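Local coordinates for multisubunit Na+/H+ antiporter, D subunit (Anoxybacillus flavithermus, PDB 6Z16), which probably takes part in exchanging sodium ions for protons across the cell membrane, as one membrane-embedded subunit of a multisubunit Mrp-type antiporter, at residues S76-I88 and I327-M339. Numbering follows the deposited sequence.
Sequences SLSALLVLTTSII and IFYLLQDMVMKAM
Met334 drops its side chain as a knob into the hole formed by Leu81, Thr84, Thr85 and Ile88, where helices 76-99 and 320-351 run side by side in the same direction; the axes of segments 76-88 and 327-339 diverge by 11° and come within 10.0 Å at their closest. The flexible thioether suits this slot: bent at chi3 (70°), it sets SD 3.7 Å from Leu81 CD2 and turns CE toward Thr84 CG2 and the hydroxyl of Thr85. Branched Ile88 extends CD1 to Met334 CB at 3.8 Å, while its CG2 meets the small methyl of Ala338.

Thr84 faces two ways. Its hydroxyl lies beside its own backbone N (chi1 -54°) and bonds back to Leu80 O at 2.8 Å, on the face of that carbonyl opposite Thr84 N; CG2 is thereby left pointing across to Val335 CG2, 3.8 Å away. A valine here would probably leave Leu80 O without its second donor and the side chain without the bond that fixes its rotation. Leu331 CD2 also packs against Thr84 OG1, a polar atom already satisfied within its helix.

Toward residue 77 the fit slackens: CA atoms of Leu77 and Ile327 stand 8.0 Å apart, against 6.5 Å for Ile88 and Val335. The long Leu77 bridges the wider gap with CD1 alone, 4.0 Å from Ile327 CG2. Neither end opens to water, although a bound phosphatidylethanolamine touches Val335. The pair lies inside the membrane fold shared with NADH:quinone oxidoreductase: helix 109-124 packs on Leu81 and Thr85, helix 26-53 on Val82, helix 296-315 on Leu330, and helix 367-381 on Met336.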
ATOM      1  N   SER D  76     -32.730  45.991  30.241  1.00 37.95           N
ATOM      2  CA  SER D  76     -34.154  46.173  30.007  1.00 39.26           C
ATOM      3  C   SER D  76     -34.431  46.994  28.756  1.00 40.68           C
ATOM      4  O   SER D  76     -35.432  46.746  28.071  1.00 49.28           O
ATOM      5  CB  SER D  76     -34.803  46.812  31.228  1.00 37.91           C
ATOM      6  OG  SER D  76     -36.199  46.925  31.045  1.00 41.17           O
ATOM      7  N   LEU D  77     -33.544  47.933  28.422  1.00 38.19           N
ATOM      8  CA  LEU D  77     -33.726  48.743  27.220  1.00 47.16           C
ATOM      9  C   LEU D  77     -33.590  47.913  25.953  1.00 58.47           C
ATOM     10  O   LEU D  77     -34.379  48.072  25.011  1.00 60.79           O
ATOM     11  CB  LEU D  77     -32.725  49.895  27.215  1.00 46.39           C
ATOM     12  CG  LEU D  77     -32.737  50.784  25.973  1.00 44.80           C
ATOM     13  CD1 LEU D  77     -34.094  51.429  25.754  1.00 39.52           C
ATOM     14  CD2 LEU D  77     -31.657  51.828  26.101  1.00 37.65           C
ATOM     15  N   SER D  78     -32.608  47.011  25.917  1.00 47.21           N
ATOM     16  CA  SER D  78     -32.430  46.158  24.749  1.00 42.88           C
ATOM     17  C   SER D  78     -33.579  45.173  24.586  1.00 42.41           C
ATOM     18  O   SER D  78     -33.992  44.896  23.457  1.00 35.35           O
ATOM     19  CB  SER D  78     -31.098  45.427  24.845  1.00 42.60           C
ATOM     20  OG  SER D  78     -31.075  44.581  25.973  1.00 47.05           O
ATOM     21  N   ALA D  79     -34.140  44.681  25.695  1.00 41.88           N
ATOM     22  CA  ALA D  79     -35.290  43.788  25.618  1.00 39.84           C
ATOM     23  C   ALA D  79     -36.533  44.520  25.126  1.00 45.85           C
ATOM     24  O   ALA D  79     -37.314  43.964  24.337  1.00 51.71           O
ATOM     25  CB  ALA D  79     -35.546  43.153  26.979  1.00 23.30           C
ATOM     26  N   LEU D  80     -36.721  45.769  25.569  1.00 35.56           N
ATOM     27  CA  LEU D  80     -37.818  46.589  25.058  1.00 38.46           C
ATOM     28  C   LEU D  80     -37.673  46.858  23.568  1.00 35.56           C
ATOM     29  O   LEU D  80     -38.658  46.803  22.820  1.00 32.93           O
ATOM     30  CB  LEU D  80     -37.887  47.906  25.827  1.00 44.44           C
ATOM     31  CG  LEU D  80     -38.397  47.860  27.262  1.00 43.50           C
ATOM     32  CD1 LEU D  80     -38.126  49.171  27.951  1.00 29.29           C
ATOM     33  CD2 LEU D  80     -39.873  47.573  27.253  1.00 41.46           C
ATOM     34  N   LEU D  81     -36.447  47.132  23.116  1.00 37.71           N
ATOM     35  CA  LEU D  81     -36.217  47.377  21.695  1.00 39.66           C
ATOM     36  C   LEU D  81     -36.409  46.120  20.859  1.00 42.79           C
ATOM     37  O   LEU D  81     -36.901  46.201  19.727  1.00 41.37           O
ATOM     38  CB  LEU D  81     -34.819  47.951  21.497  1.00 41.60           C
ATOM     39  CG  LEU D  81     -34.692  49.385  21.995  1.00 44.97           C
ATOM     40  CD1 LEU D  81     -33.253  49.810  22.107  1.00 39.35           C
ATOM     41  CD2 LEU D  81     -35.426  50.287  21.039  1.00 42.31           C
ATOM     42  N   VAL D  82     -36.074  44.954  21.416  1.00 34.92           N
ATOM     43  CA  VAL D  82     -36.301  43.690  20.719  1.00 32.21           C
ATOM     44  C   VAL D  82     -37.793  43.404  20.577  1.00 28.33           C
ATOM     45  O   VAL D  82     -38.258  43.008  19.498  1.00 24.55           O
ATOM     46  CB  VAL D  82     -35.555  42.559  21.448  1.00 30.59           C
ATOM     47  CG1 VAL D  82     -36.052  41.229  21.014  1.00 32.54           C
ATOM     48  CG2 VAL D  82     -34.080  42.630  21.130  1.00 31.25           C
ATOM     49  N   LEU D  83     -38.568  43.633  21.644  1.00 33.51           N
ATOM     50  CA  LEU D  83     -40.013  43.421  21.579  1.00 27.86           C
ATOM     51  C   LEU D  83     -40.686  44.391  20.610  1.00 28.29           C
ATOM     52  O   LEU D  83     -41.583  43.997  19.848  1.00 40.98           O
ATOM     53  CB  LEU D  83     -40.613  43.550  22.975  1.00 37.21           C
ATOM     54  CG  LEU D  83     -42.121  43.354  23.104  1.00 49.96           C
ATOM     55  CD1 LEU D  83     -42.527  41.965  22.683  1.00 34.44           C
ATOM     56  CD2 LEU D  83     -42.557  43.616  24.517  1.00 49.21           C
ATOM     57  N   THR D  84     -40.237  45.650  20.600  1.00 26.48           N
ATOM     58  CA  THR D  84     -40.772  46.637  19.666  1.00 37.91           C
ATOM     59  C   THR D  84     -40.448  46.260  18.225  1.00 35.32           C
ATOM     60  O   THR D  84     -41.308  46.366  17.336  1.00 30.46           O
ATOM     61  CB  THR D  84     -40.205  48.016  20.004  1.00 44.18           C
ATOM     62  OG1 THR D  84     -40.452  48.310  21.380  1.00 36.09           O
ATOM     63  CG2 THR D  84     -40.854  49.086  19.159  1.00 44.77           C
ATOM     64  N   THR D  85     -39.221  45.776  17.994  1.00 39.49           N
ATOM     65  CA  THR D  85     -38.809  45.277  16.685  1.00 42.41           C
ATOM     66  C   THR D  85     -39.672  44.103  16.240  1.00 46.31           C
ATOM     67  O   THR D  85     -40.067  44.020  15.071  1.00 39.32           O
ATOM     68  CB  THR D  85     -37.339  44.858  16.754  1.00 44.43           C
ATOM     69  OG1 THR D  85     -36.534  45.976  17.143  1.00 49.31           O
ATOM     70  CG2 THR D  85     -36.858  44.331  15.422  1.00 37.69           C
ATOM     71  N   SER D  86     -40.002  43.209  17.176  1.00 41.26           N
ATOM     72  CA  SER D  86     -40.807  42.030  16.873  1.00 38.28           C
ATOM     73  C   SER D  86     -42.222  42.405  16.451  1.00 41.80           C
ATOM     74  O   SER D  86     -42.761  41.840  15.486  1.00 41.23           O
ATOM     75  CB  SER D  86     -40.844  41.123  18.097  1.00 35.44           C
ATOM     76  OG  SER D  86     -39.542  40.711  18.465  1.00 45.63           O
ATOM     77  N   ILE D  87     -42.829  43.362  17.158  1.00 37.31           N
ATOM     78  CA  ILE D  87     -44.180  43.816  16.826  1.00 29.59           C
ATOM     79  C   ILE D  87     -44.207  44.489  15.454  1.00 29.11           C
ATOM     80  O   ILE D  87     -45.094  44.218  14.623  1.00 28.78           O
ATOM     81  CB  ILE D  87     -44.703  44.759  17.925  1.00 36.68           C
ATOM     82  CG1 ILE D  87     -44.800  44.029  19.263  1.00 36.29           C
ATOM     83  CG2 ILE D  87     -46.034  45.349  17.542  1.00 35.69           C
ATOM     84  CD1 ILE D  87     -45.737  42.864  19.251  1.00 44.77           C
ATOM     85  N   ILE D  88     -43.223  45.365  15.197  1.00 31.44           N
ATOM     86  CA  ILE D  88     -43.132  46.047  13.903  1.00 35.34           C
ATOM     87  C   ILE D  88     -42.912  45.040  12.780  1.00 36.43           C
ATOM     88  O   ILE D  88     -43.511  45.154  11.701  1.00 36.96           O
ATOM     89  CB  ILE D  88     -42.017  47.111  13.936  1.00 58.11           C
ATOM     90  CG1 ILE D  88     -42.354  48.225  14.919  1.00 69.80           C
ATOM     91  CG2 ILE D  88     -41.801  47.742  12.576  1.00 57.81           C
ATOM     92  CD1 ILE D  88     -41.169  49.100  15.249  1.00 64.60           C
ATOM     93  N   ILE D 327     -36.387  57.425  26.121  1.00 31.80           N
ATOM     94  CA  ILE D 327     -36.735  56.009  25.957  1.00 36.11           C
ATOM     95  C   ILE D 327     -38.205  55.847  25.569  1.00 34.76           C
ATOM     96  O   ILE D 327     -38.534  55.098  24.628  1.00 31.26           O
ATOM     97  CB  ILE D 327     -36.390  55.213  27.228  1.00 31.38           C
ATOM     98  CG1 ILE D 327     -34.881  55.102  27.388  1.00 34.15           C
ATOM     99  CG2 ILE D 327     -36.955  53.816  27.168  1.00 34.76           C
ATOM    100  CD1 ILE D 327     -34.458  54.610  28.731  1.00 38.53           C
ATOM    101  N   PHE D 328     -39.107  56.545  26.287  1.00 35.10           N
ATOM    102  CA  PHE D 328     -40.533  56.530  25.935  1.00 36.58           C
ATOM    103  C   PHE D 328     -40.768  57.006  24.502  1.00 34.63           C
ATOM    104  O   PHE D 328     -41.497  56.361  23.722  1.00 35.22           O
ATOM    105  CB  PHE D 328     -41.344  57.405  26.895  1.00 29.83           C
ATOM    106  CG  PHE D 328     -41.662  56.766  28.215  1.00 30.96           C
ATOM    107  CD1 PHE D 328     -42.621  55.779  28.297  1.00 34.37           C
ATOM    108  CD2 PHE D 328     -41.080  57.215  29.381  1.00 37.31           C
ATOM    109  CE1 PHE D 328     -42.941  55.204  29.504  1.00 43.45           C
ATOM    110  CE2 PHE D 328     -41.393  56.652  30.592  1.00 35.24           C
ATOM    111  CZ  PHE D 328     -42.326  55.645  30.655  1.00 36.63           C
ATOM    112  N   TYR D 329     -40.125  58.117  24.134  1.00 26.02           N
ATOM    113  CA  TYR D 329     -40.296  58.677  22.802  1.00 26.93           C
ATOM    114  C   TYR D 329     -39.699  57.767  21.736  1.00 36.32           C
ATOM    115  O   TYR D 329     -40.254  57.667  20.638  1.00 37.89           O
ATOM    116  CB  TYR D 329     -39.669  60.068  22.754  1.00 37.14           C
ATOM    117  CG  TYR D 329     -40.055  60.874  21.547  1.00 48.21           C
ATOM    118  CD1 TYR D 329     -41.285  61.504  21.481  1.00 59.36           C
ATOM    119  CD2 TYR D 329     -39.205  60.988  20.467  1.00 46.89           C
ATOM    120  CE1 TYR D 329     -41.651  62.234  20.377  1.00 62.56           C
ATOM    121  CE2 TYR D 329     -39.564  61.717  19.357  1.00 51.61           C
ATOM    122  CZ  TYR D 329     -40.788  62.337  19.318  1.00 60.63           C
ATOM    123  OH  TYR D 329     -41.158  63.070  18.216  1.00 64.71           O
ATOM    124  N   LEU D 330     -38.627  57.041  22.074  1.00 36.28           N
ATOM    125  CA  LEU D 330     -37.995  56.107  21.146  1.00 31.29           C
ATOM    126  C   LEU D 330     -38.923  54.960  20.780  1.00 35.69           C
ATOM    127  O   LEU D 330     -39.124  54.667  19.589  1.00 36.59           O
ATOM    128  CB  LEU D 330     -36.698  55.591  21.769  1.00 29.39           C
ATOM    129  CG  LEU D 330     -35.869  54.481  21.124  1.00 38.65           C
ATOM    130  CD1 LEU D 330     -35.483  54.787  19.693  1.00 41.90           C
ATOM    131  CD2 LEU D 330     -34.624  54.272  21.960  1.00 32.88           C
ATOM    132  N   LEU D 331     -39.509  54.316  21.799  1.00 32.64           N
ATOM    133  CA  LEU D 331     -40.397  53.176  21.560  1.00 28.36           C
ATOM    134  C   LEU D 331     -41.624  53.583  20.749  1.00 25.31           C
ATOM    135  O   LEU D 331     -41.944  52.964  19.709  1.00 23.17           O
ATOM    136  CB  LEU D 331     -40.822  52.569  22.895  1.00 32.84           C
ATOM    137  CG  LEU D 331     -39.713  52.055  23.808  1.00 39.61           C
ATOM    138  CD1 LEU D 331     -40.295  51.577  25.122  1.00 36.05           C
ATOM    139  CD2 LEU D 331     -38.901  50.963  23.155  1.00 45.59           C
ATOM    140  N   GLN D 332     -42.295  54.664  21.183  1.00 32.72           N
ATOM    141  CA  GLN D 332     -43.507  55.061  20.476  1.00 39.99           C
ATOM    142  C   GLN D 332     -43.195  55.585  19.083  1.00 46.51           C
ATOM    143  O   GLN D 332     -44.019  55.438  18.177  1.00 48.93           O
ATOM    144  CB  GLN D 332     -44.304  56.093  21.285  1.00 30.26           C
ATOM    145  CG  GLN D 332     -43.726  57.500  21.394  1.00 45.65           C
ATOM    146  CD  GLN D 332     -44.180  58.417  20.262  1.00 55.11           C
ATOM    147  OE1 GLN D 332     -45.263  58.244  19.705  1.00 55.44           O
ATOM    148  NE2 GLN D 332     -43.344  59.380  19.910  1.00 46.55           N
ATOM    149  N   ASP D 333     -41.998  56.141  18.866  1.00 47.01           N
ATOM    150  CA  ASP D 333     -41.697  56.684  17.553  1.00 62.45           C
ATOM    151  C   ASP D 333     -41.356  55.599  16.549  1.00 65.14           C
ATOM    152  O   ASP D 333     -41.704  55.745  15.373  1.00 65.88           O
ATOM    153  CB  ASP D 333     -40.565  57.699  17.646  1.00 80.25           C
ATOM    154  CG  ASP D 333     -40.348  58.431  16.346  1.00 96.26           C
ATOM    155  OD1 ASP D 333     -41.246  59.200  15.944  1.00 95.22           O
ATOM    156  OD2 ASP D 333     -39.276  58.262  15.735  1.00 94.62           O
ATOM    157  N   MET D 334     -40.697  54.516  16.989  1.00 53.87           N
ATOM    158  CA  MET D 334     -40.532  53.339  16.134  1.00 37.82           C
ATOM    159  C   MET D 334     -41.879  52.821  15.643  1.00 39.14           C
ATOM    160  O   MET D 334     -42.112  52.695  14.421  1.00 41.35           O
ATOM    161  CB  MET D 334     -39.805  52.236  16.900  1.00 32.43           C
ATOM    162  CG  MET D 334     -38.372  52.533  17.241  1.00 41.95           C
ATOM    163  SD  MET D 334     -37.668  51.283  18.321  1.00 67.65           S
ATOM    164  CE  MET D 334     -37.558  49.895  17.201  1.00 88.81           C
ATOM    165  N   VAL D 335     -42.794  52.575  16.598  1.00 42.48           N
ATOM    166  CA  VAL D 335     -44.118  52.042  16.259  1.00 43.29           C
ATOM    167  C   VAL D 335     -44.883  53.006  15.351  1.00 45.91           C
ATOM    168  O   VAL D 335     -45.483  52.599  14.344  1.00 48.74           O
ATOM    169  CB  VAL D 335     -44.901  51.730  17.548  1.00 42.62           C
ATOM    170  CG1 VAL D 335     -46.306  51.276  17.230  1.00 36.08           C
ATOM    171  CG2 VAL D 335     -44.176  50.679  18.368  1.00 36.09           C
ATOM    172  N   MET D 336     -44.778  54.304  15.631  1.00 42.87           N
ATOM    173  CA  MET D 336     -45.588  55.300  14.949  1.00 45.30           C
ATOM    174  C   MET D 336     -45.110  55.547  13.526  1.00 40.84           C
ATOM    175  O   MET D 336     -45.931  55.741  12.622  1.00 37.09           O
ATOM    176  CB  MET D 336     -45.572  56.593  15.758  1.00 72.98           C
ATOM    177  CG  MET D 336     -46.633  57.586  15.370  1.00 86.00           C
ATOM    178  SD  MET D 336     -48.241  56.845  15.640  1.00 79.26           S
ATOM    179  CE  MET D 336     -48.174  56.637  17.408  1.00 74.06           C
ATOM    180  N   LYS D 337     -43.793  55.533  13.296  1.00 47.01           N
ATOM    181  CA  LYS D 337     -43.307  55.750  11.939  1.00 47.00           C
ATOM    182  C   LYS D 337     -43.573  54.548  11.047  1.00 48.64           C
ATOM    183  O   LYS D 337     -43.898  54.731   9.859  1.00 51.34           O
ATOM    184  CB  LYS D 337     -41.825  56.102  11.944  1.00 51.13           C
ATOM    185  CG  LYS D 337     -41.568  57.400  12.649  1.00 69.55           C
ATOM    186  CD  LYS D 337     -42.162  58.567  11.906  1.00 73.65           C
ATOM    187  CE  LYS D 337     -42.145  59.776  12.796  1.00 70.10           C
ATOM    188  NZ  LYS D 337     -40.778  60.092  13.237  1.00 64.30           N
ATOM    189  N   ALA D 338     -43.488  53.324  11.600  1.00 41.35           N
ATOM    190  CA  ALA D 338     -43.925  52.160  10.823  1.00 40.51           C
ATOM    191  C   ALA D 338     -45.409  52.253  10.455  1.00 43.19           C
ATOM    192  O   ALA D 338     -45.792  51.993   9.298  1.00 38.77           O
ATOM    193  CB  ALA D 338     -43.639  50.878  11.597  1.00 43.01           C
ATOM    194  N   MET D 339     -46.242  52.690  11.413  1.00 45.65           N
ATOM    195  CA  MET D 339     -47.676  52.867  11.183  1.00 42.25           C
ATOM    196  C   MET D 339     -47.959  53.883  10.084  1.00 38.34           C
ATOM    197  O   MET D 339     -48.811  53.654   9.213  1.00 37.32           O
ATOM    198  CB  MET D 339     -48.322  53.331  12.481  1.00 49.12           C
ATOM    199  CG  MET D 339     -49.821  53.356  12.525  1.00 60.80           C
ATOM    200  SD  MET D 339     -50.296  54.322  13.961  1.00 93.56           S
ATOM    201  CE  MET D 339     -49.461  53.401  15.239  1.00101.33           C
TER